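Low density lipoprotein receptor adapter protein 1 (Rattus norvegicus, PDB 3SO6) binds the NPXY internalization motif of the LDL receptor tail through its phosphotyrosine-binding domain, serving as a clathrin adaptor needed for efficient receptor endocytosis in polarized cells. Local coordinates at residues Ile90-Gln94 / Gln95-Leu99; Ala122-Val125 / Ala126-Trp130; Thr78-Lys81 / Met82-Lys85. One frame throughout, in Å; residues are numbered along the deposited sequence.

How the interactions relate
All three contacts are local, two bends between strands and one run of helix in a single PTB domain, and all border the bound receptor peptide. Interaction 3 closes the connection from strand 74-79 to strand 86-92, and interaction 1 the next one, from strand 86-92 to strand 99-105; they lie at opposite ends of strand 86-92, about 23 Å apart between centres. Interaction 2 is on helix 109-131, its centre about 20 Å from that of interaction 1 and about 25 Å from that of interaction 3. None of the three touches another. The peptide adds a strand beside T78 and A79, packs on A126, F127 and W130 of the helix, and meets Q92 and L99 in the hairpin.

Interaction 1 of 3, residues Ile90-Gln94 / Gln95-Leu99; sequences IAQSQ and QNESL
Q92 and L99 form the last antiparallel, non-hydrogen-bonded pair before the chain loops between strands 86-92 and 99-105, making this a beta-hairpin of the PTB sheet. Their side chains stand on the same face and cross obliquely. Following Q92 outward, CB packs 3.7 Å from L99 CD2. CG, set anti to the backbone N (chi1 -177°), stays beside that methyl and lies 3.6 Å from S98 O. CD comes within van der Waals reach of E97 O and L99 CD2, and the amide then turns NE2 back to the loop, where NE2 gives a straight bond of 2.9 Å to E97 O (171° at the hydrogen). The acceptor lies in the Q92 amide plane, yet NE2 sits above the carbonyl plane of E97, off its lone pairs. The other end of the amide, OE1, bonds a polar side chain of the bound peptide, and bonds at both ends should hold the amide's rotation.

S98 O receives S93 N at 2.8 Å, and Q92 CA makes a bent CA-H...O contact of 3.3 Å with the same S98 O. Inside the bend, S93 OG accepts from Q95 N at 3.1 Å, as in an ST turn, with a weak second bond from N96 N. Water 1 accepts from Q94 N and probably donates to Q95 OE1. N96 folds its side chain back into an Asx turn: OD1 takes S98 N at 3.0 Å on a lone pair and, also in the carbonyl plane, S98 OG at 2.8 Å.

Interaction 2 of 3, residues Ala122-Val125 / Ala126-Trp130; sequences AFKV and AFEFW
The F129 ring has the carbonyl oxygen V125 O at its edge, near the ring plane, 3.3 Å from CD2. One atom further round the rim, CE2 meets V125 CG1 at 3.6 Å, the two side chains running next to each other in the same direction. A chi1 of 171° sets the methyl CG1 of V125 across from the amide nitrogen and turns it to the rim of the phenyl group. V125 O is shared: besides lying at the ring edge it accepts F129 N at 2.9 Å, nearly along its C=O axis. The F127 ring leads away from this turn, and with A126 and W130 it packs on apolar side chains of the bound peptide, while W130 NE1 bonds the peptide backbone. F123 reaches back to I71, I74 and C77, seating the helix beside strand 74-79.

On the exposed side, K124 NZ meets E128 OE2 at 3.0 Å, nearly along the C-O bond. The lysine bends at chi4 (-97°) to bring its ammonium over, and its CG also lies 3.5 Å from OE2. This i to i+4 salt bridge spans one helical turn; being solvent-exposed, it probably adds only modestly to a helix whose other flank binds the receptor tail.

Interaction 3 of 3, residues Thr78-Lys81 / Met82-Lys85; sequences TADK and MHDK
D80 lays its carboxylate alongside H83, the two side chains pointing the same way with carboxylate and imidazole planes only 14° apart. This is an edge contact: OD2 lies near the ring plane, 3.4 Å from H83 CB and 3.7 Å from H83 CD2. What holds the aspartate there is a backbone bond, H83 N to D80 OD2 at 2.9 Å and 163° at the hydrogen. The proton arrives on the anti side of the carboxylate, somewhat out of its plane. With CG anti to the backbone N (chi1 -167°), the carboxylate reaches across the bend, and D80 CB comes to rest 3.4 Å from H83 O.

The second oxygen, OD1, has a weak bond from water 3, which in turn accepts M82 N at 3.0 Å, a weak water link from the carboxylate to that amide. On the return leg the CA-H of D84 points at D80 O, and water 2 donates to D80 O (2.9 Å) and to D84 O (2.8 Å). D80 OD2 and H83 NE2 are 5.1 Å apart, so any pull on the histidine's ionisation would probably be mild. V29 of helix 22-38 touches both D80 and H83, tying the bend to that helix.

Just before the bend, T78 and A79 pair with the bound peptide as an added antiparallel strand. An aspartate accepting the backbone N three residues on thus closes the connection between strands 74-79 and 86-92, next to the peptide-binding edge strand characteristic of PTB domains.

Interaction 1 of 3, residues Ile90-Gln94 / Gln95-Leu99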
loop_
_atom_site.group_PDB
_atom_site.type_symbol
_atom_site.label_atom_id
_atom_site.label_comp_id
_atom_site.label_asym_id
_atom_site.label_seq_id
_atom_site.Cartn_x
_atom_site.Cartn_y
_atom_site.Cartn_z
ATOM N N ILE A 90 2.307 -3.823 -2.235
ATOM C CA ILE A 90 2.079 -5.256 -2.518
ATOM C C ILE A 90 1.824 -5.887 -1.115
ATOM O O ILE A 90 2.631 -5.644 -0.173
ATOM C CB ILE A 90 3.259 -5.901 -3.224
ATOM C CG1 ILE A 90 3.471 -5.214 -4.597
ATOM C CG2 ILE A 90 3.028 -7.373 -3.430
ATOM C CD1 ILE A 90 4.730 -5.645 -5.362
ATOM N N ALA A 91 0.807 -6.761 -1.005
ATOM C CA ALA A 91 0.621 -7.479 0.221
ATOM C C ALA A 91 0.102 -8.849 -0.075
ATOM O O ALA A 91 -0.703 -9.032 -1.000
ATOM C CB ALA A 91 -0.395 -6.751 1.098
ATOM N N GLN A 92 0.536 -9.801 0.743
ATOM C CA GLN A 92 0.041 -11.148 0.618
ATOM C C GLN A 92 -1.392 -11.134 1.198
ATOM O O GLN A 92 -1.695 -10.463 2.198
ATOM C CB GLN A 92 0.894 -12.107 1.497
ATOM C CG GLN A 92 0.500 -13.581 1.372
ATOM C CD GLN A 92 1.674 -14.492 1.706
ATOM O OE1 GLN A 92 2.306 -14.353 2.760
ATOM N NE2 GLN A 92 1.908 -15.521 0.837
ATOM N N SER A 93 -2.268 -11.950 0.602
ATOM C CA SER A 93 -3.695 -12.010 1.002
ATOM C C SER A 93 -3.765 -12.598 2.423
ATOM O O SER A 93 -2.878 -13.337 2.830
ATOM C CB SER A 93 -4.488 -12.905 0.028
ATOM O OG SER A 93 -5.663 -13.420 0.654
ATOM N N GLN A 94 -4.817 -12.298 3.158
ATOM C CA GLN A 94 -4.960 -12.846 4.549
ATOM C C GLN A 94 -5.446 -14.278 4.522
ATOM O O GLN A 94 -5.213 -15.066 5.467
ATOM C CB GLN A 94 -5.893 -11.944 5.355
ATOM C CG GLN A 94 -6.080 -12.243 6.844
ATOM C CD GLN A 94 -7.040 -11.190 7.444
ATOM O OE1 GLN A 94 -7.769 -10.509 6.678
ATOM N NE2 GLN A 94 -7.032 -11.025 8.777
ATOM N N GLN A 95 -6.113 -14.623 3.421
ATOM C CA GLN A 95 -6.828 -15.870 3.376
ATOM C C GLN A 95 -6.107 -16.972 2.607
ATOM O O GLN A 95 -6.454 -18.145 2.745
ATOM C CB GLN A 95 -8.339 -15.678 3.016
ATOM C CG GLN A 95 -8.683 -14.847 1.771
ATOM C CD GLN A 95 -9.422 -13.512 2.062
ATOM O OE1 GLN A 95 -8.822 -12.560 2.602
ATOM N NE2 GLN A 95 -10.729 -13.426 1.654
ATOM N N ASN A 96 -5.054 -16.620 1.869
ATOM C CA ASN A 96 -4.274 -17.593 1.101
ATOM C C ASN A 96 -2.949 -16.964 0.708
ATOM O O ASN A 96 -2.647 -15.854 1.171
ATOM C CB ASN A 96 -5.048 -18.012 -0.173
ATOM C CG ASN A 96 -5.450 -16.803 -0.973
ATOM O OD1 ASN A 96 -4.581 -16.043 -1.437
ATOM N ND2 ASN A 96 -6.769 -16.520 -1.027
ATOM N N GLU A 97 -2.145 -17.650 -0.110
ATOM C CA GLU A 97 -0.748 -17.211 -0.320
ATOM C C GLU A 97 -0.544 -16.221 -1.471
ATOM O O GLU A 97 0.596 -15.844 -1.750
ATOM C CB GLU A 97 0.180 -18.437 -0.531
ATOM C CG GLU A 97 0.273 -19.491 0.664
ATOM C CD GLU A 97 1.439 -20.484 0.494
ATOM O OE1 GLU A 97 1.761 -20.883 -0.670
ATOM O OE2 GLU A 97 2.030 -20.894 1.528
ATOM N N SER A 98 -1.626 -15.823 -2.118
ATOM C CA SER A 98 -1.486 -14.961 -3.299
ATOM C C SER A 98 -1.051 -13.545 -2.888
ATOM O O SER A 98 -1.248 -13.115 -1.746
ATOM C CB SER A 98 -2.751 -14.845 -4.113
ATOM O OG SER A 98 -3.729 -14.172 -3.353
ATOM N N LEU A 99 -0.437 -12.880 -3.838
ATOM C CA LEU A 99 0.199 -11.568 -3.628
ATOM C C LEU A 99 -0.555 -10.572 -4.472
ATOM O O LEU A 99 -0.737 -10.797 -5.679
ATOM C CB LEU A 99 1.632 -11.585 -4.042
ATOM C CG LEU A 99 2.492 -12.707 -3.410
ATOM C CD1 LEU A 99 3.930 -12.690 -3.966
ATOM C CD2 LEU A 99 2.395 -12.760 -1.846
HETATM O O HOH W 1 -6.708 -10.637 2.270
#

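Interaction 2 of 3, residues Ala122-Val125 / Ala126-Trp130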
loop_
_atom_site.group_PDB
_atom_site.type_symbol
_atom_site.label_atom_id
_atom_site.label_comp_id
_atom_site.label_asym_id
_atom_site.label_seq_id
_atom_site.Cartn_x
_atom_site.Cartn_y
_atom_site.Cartn_z
ATOM N N ALA A 122 6.449 3.380 8.680
ATOM C CA ALA A 122 5.729 2.316 9.362
ATOM C C ALA A 122 6.477 0.979 9.293
ATOM O O ALA A 122 6.537 0.265 10.312
ATOM C CB ALA A 122 4.387 2.149 8.734
ATOM N N PHE A 123 7.069 0.650 8.127
ATOM C CA PHE A 123 7.846 -0.593 8.030
ATOM C C PHE A 123 8.985 -0.543 9.023
ATOM O O PHE A 123 9.294 -1.514 9.701
ATOM C CB PHE A 123 8.495 -0.703 6.667
ATOM C CG PHE A 123 7.564 -0.910 5.490
ATOM C CD1 PHE A 123 6.241 -1.369 5.623
ATOM C CD2 PHE A 123 8.085 -0.736 4.167
ATOM C CE1 PHE A 123 5.471 -1.612 4.484
ATOM C CE2 PHE A 123 7.338 -1.019 3.055
ATOM C CZ PHE A 123 6.008 -1.424 3.214
ATOM N N LYS A 124 9.722 0.574 9.111
ATOM C CA LYS A 124 10.899 0.708 9.967
ATOM C C LYS A 124 10.532 0.617 11.446
ATOM O O LYS A 124 11.138 -0.139 12.217
ATOM C CB LYS A 124 11.603 2.037 9.672
ATOM C CG LYS A 124 12.864 2.206 10.566
ATOM C CD LYS A 124 13.660 3.547 10.226
ATOM C CE LYS A 124 15.103 3.443 10.777
ATOM N NZ LYS A 124 15.185 4.090 12.054
ATOM N N VAL A 125 9.498 1.350 11.851
ATOM C CA VAL A 125 9.101 1.338 13.250
ATOM C C VAL A 125 8.528 -0.052 13.584
ATOM O O VAL A 125 8.856 -0.580 14.676
ATOM C CB VAL A 125 8.081 2.454 13.487
ATOM C CG1 VAL A 125 7.495 2.308 14.912
ATOM C CG2 VAL A 125 8.767 3.779 13.307
ATOM N N ALA A 126 7.752 -0.679 12.740
ATOM C CA ALA A 126 7.277 -2.059 13.021
ATOM C C ALA A 126 8.433 -3.010 13.205
ATOM O O ALA A 126 8.399 -3.851 14.090
ATOM C CB ALA A 126 6.318 -2.518 11.921
ATOM N N PHE A 127 9.438 -2.880 12.357
ATOM C CA PHE A 127 10.623 -3.731 12.509
ATOM C C PHE A 127 11.314 -3.547 13.867
ATOM O O PHE A 127 11.728 -4.508 14.493
ATOM C CB PHE A 127 11.594 -3.489 11.343
ATOM C CG PHE A 127 12.795 -4.396 11.405
ATOM C CD1 PHE A 127 12.651 -5.777 11.214
ATOM C CD2 PHE A 127 14.013 -3.901 11.733
ATOM C CE1 PHE A 127 13.766 -6.599 11.201
ATOM C CE2 PHE A 127 15.145 -4.804 11.835
ATOM C CZ PHE A 127 14.955 -6.146 11.579
ATOM N N GLU A 128 11.451 -2.284 14.306
ATOM C CA GLU A 128 12.008 -2.064 15.595
ATOM C C GLU A 128 11.145 -2.611 16.735
ATOM O O GLU A 128 11.736 -3.124 17.709
ATOM C CB GLU A 128 12.301 -0.561 15.779
ATOM C CG GLU A 128 13.396 -0.132 14.832
ATOM C CD GLU A 128 13.701 1.342 14.881
ATOM O OE1 GLU A 128 13.594 1.924 16.018
ATOM O OE2 GLU A 128 14.139 1.890 13.846
ATOM N N PHE A 129 9.811 -2.511 16.655
ATOM C CA PHE A 129 9.014 -3.215 17.670
ATOM C C PHE A 129 9.276 -4.726 17.637
ATOM O O PHE A 129 9.415 -5.403 18.671
ATOM C CB PHE A 129 7.530 -2.958 17.402
ATOM C CG PHE A 129 6.975 -1.690 18.000
ATOM C CD1 PHE A 129 6.500 -1.699 19.300
ATOM C CD2 PHE A 129 6.810 -0.548 17.245
ATOM C CE1 PHE A 129 5.993 -0.547 19.885
ATOM C CE2 PHE A 129 6.229 0.589 17.790
ATOM C CZ PHE A 129 5.866 0.596 19.119
ATOM N N TRP A 130 9.381 -5.247 16.432
ATOM C CA TRP A 130 9.502 -6.699 16.267
ATOM C C TRP A 130 10.797 -7.214 16.925
ATOM O O TRP A 130 10.809 -8.263 17.571
ATOM C CB TRP A 130 9.392 -7.042 14.763
ATOM C CG TRP A 130 9.635 -8.470 14.430
ATOM C CD1 TRP A 130 8.666 -9.456 14.323
ATOM C CD2 TRP A 130 10.893 -9.064 14.025
ATOM N NE1 TRP A 130 9.292 -10.661 13.997
ATOM C CE2 TRP A 130 10.628 -10.444 13.762
ATOM C CE3 TRP A 130 12.217 -8.599 13.930
ATOM C CZ2 TRP A 130 11.651 -11.356 13.382
ATOM C CZ3 TRP A 130 13.214 -9.462 13.515
ATOM C CH2 TRP A 130 12.936 -10.864 13.270
#

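Interaction 3 of 3, residues Thr78-Lys81 / Met82-Lys85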
loop_
_atom_site.group_PDB
_atom_site.type_symbol
_atom_site.label_atom_id
_atom_site.label_comp_id
_atom_site.label_asym_id
_atom_site.label_seq_id
_atom_site.Cartn_x
_atom_site.Cartn_y
_atom_site.Cartn_z
ATOM N N THR A 78 5.498 1.695 -3.177
ATOM C CA THR A 78 6.078 2.493 -4.266
ATOM C C THR A 78 5.315 3.784 -4.549
ATOM O O THR A 78 4.092 3.764 -4.527
ATOM C CB THR A 78 6.156 1.622 -5.562
ATOM O OG1 THR A 78 6.718 2.364 -6.628
ATOM C CG2 THR A 78 4.754 1.135 -6.050
ATOM N N ALA A 79 6.059 4.845 -4.859
ATOM C CA ALA A 79 5.536 5.941 -5.597
ATOM C C ALA A 79 5.998 5.638 -7.044
ATOM O O ALA A 79 7.219 5.662 -7.323
ATOM C CB ALA A 79 6.092 7.238 -5.084
ATOM N N ASP A 80 5.073 5.299 -7.928
ATOM C CA ASP A 80 5.470 4.757 -9.280
ATOM C C ASP A 80 6.243 5.777 -10.120
ATOM O O ASP A 80 5.991 6.984 -10.041
ATOM C CB ASP A 80 4.168 4.305 -9.997
ATOM C CG ASP A 80 4.446 3.462 -11.199
ATOM O OD1 ASP A 80 5.003 2.376 -11.038
ATOM O OD2 ASP A 80 4.093 3.879 -12.327
ATOM N N LYS A 81 7.216 5.285 -10.902
ATOM C CA LYS A 81 7.981 6.201 -11.780
ATOM C C LYS A 81 7.163 6.702 -12.951
ATOM O O LYS A 81 7.088 7.914 -13.191
ATOM C CB LYS A 81 9.193 5.461 -12.335
ATOM C CG LYS A 81 10.118 6.342 -13.194
ATOM C CD LYS A 81 11.279 5.498 -13.754
ATOM C CE LYS A 81 12.077 6.318 -14.763
ATOM N NZ LYS A 81 13.112 5.431 -15.435
ATOM N N MET A 82 6.586 5.796 -13.747
ATOM C CA MET A 82 5.860 6.217 -14.940
ATOM C C MET A 82 4.591 6.976 -14.552
ATOM O O MET A 82 4.307 8.062 -15.084
ATOM C CB MET A 82 5.501 4.988 -15.783
ATOM C CG MET A 82 4.526 5.289 -16.901
ATOM S SD MET A 82 4.601 4.115 -18.236
ATOM C CE MET A 82 6.153 4.650 -18.903
ATOM N N HIS A 83 3.789 6.387 -13.679
ATOM C CA HIS A 83 2.459 6.954 -13.329
ATOM C C HIS A 83 2.687 7.633 -11.991
ATOM O O HIS A 83 2.435 7.048 -10.917
ATOM C CB HIS A 83 1.423 5.839 -13.253
ATOM C CG HIS A 83 1.170 5.204 -14.576
ATOM N ND1 HIS A 83 0.408 5.827 -15.565
ATOM C CD2 HIS A 83 1.575 4.015 -15.102
ATOM C CE1 HIS A 83 0.367 5.044 -16.640
ATOM N NE2 HIS A 83 1.116 3.976 -16.406
ATOM N N ASP A 84 3.301 8.817 -12.038
ATOM C CA ASP A 84 3.903 9.402 -10.831
ATOM C C ASP A 84 2.920 9.975 -9.826
ATOM O O ASP A 84 3.345 10.353 -8.710
ATOM C CB ASP A 84 5.030 10.345 -11.181
ATOM C CG ASP A 84 4.554 11.655 -11.824
ATOM O OD1 ASP A 84 3.337 11.903 -11.984
ATOM O OD2 ASP A 84 5.425 12.470 -12.122
ATOM N N LYS A 85 1.609 9.962 -10.139
ATOM C CA LYS A 85 0.617 10.302 -9.080
ATOM C C LYS A 85 0.163 9.057 -8.354
ATOM O O LYS A 85 -0.742 9.152 -7.488
ATOM C CB LYS A 85 -0.600 11.024 -9.658
ATOM C CG LYS A 85 -0.201 12.353 -10.287
ATOM C CD LYS A 85 -1.384 12.948 -11.109
ATOM C CE LYS A 85 -0.984 14.110 -12.005
ATOM N NZ LYS A 85 -2.235 14.600 -12.699
HETATM O O HOH W 2 5.662 8.911 -7.933
HETATM O O HOH W 3 7.089 2.840 -13.398
#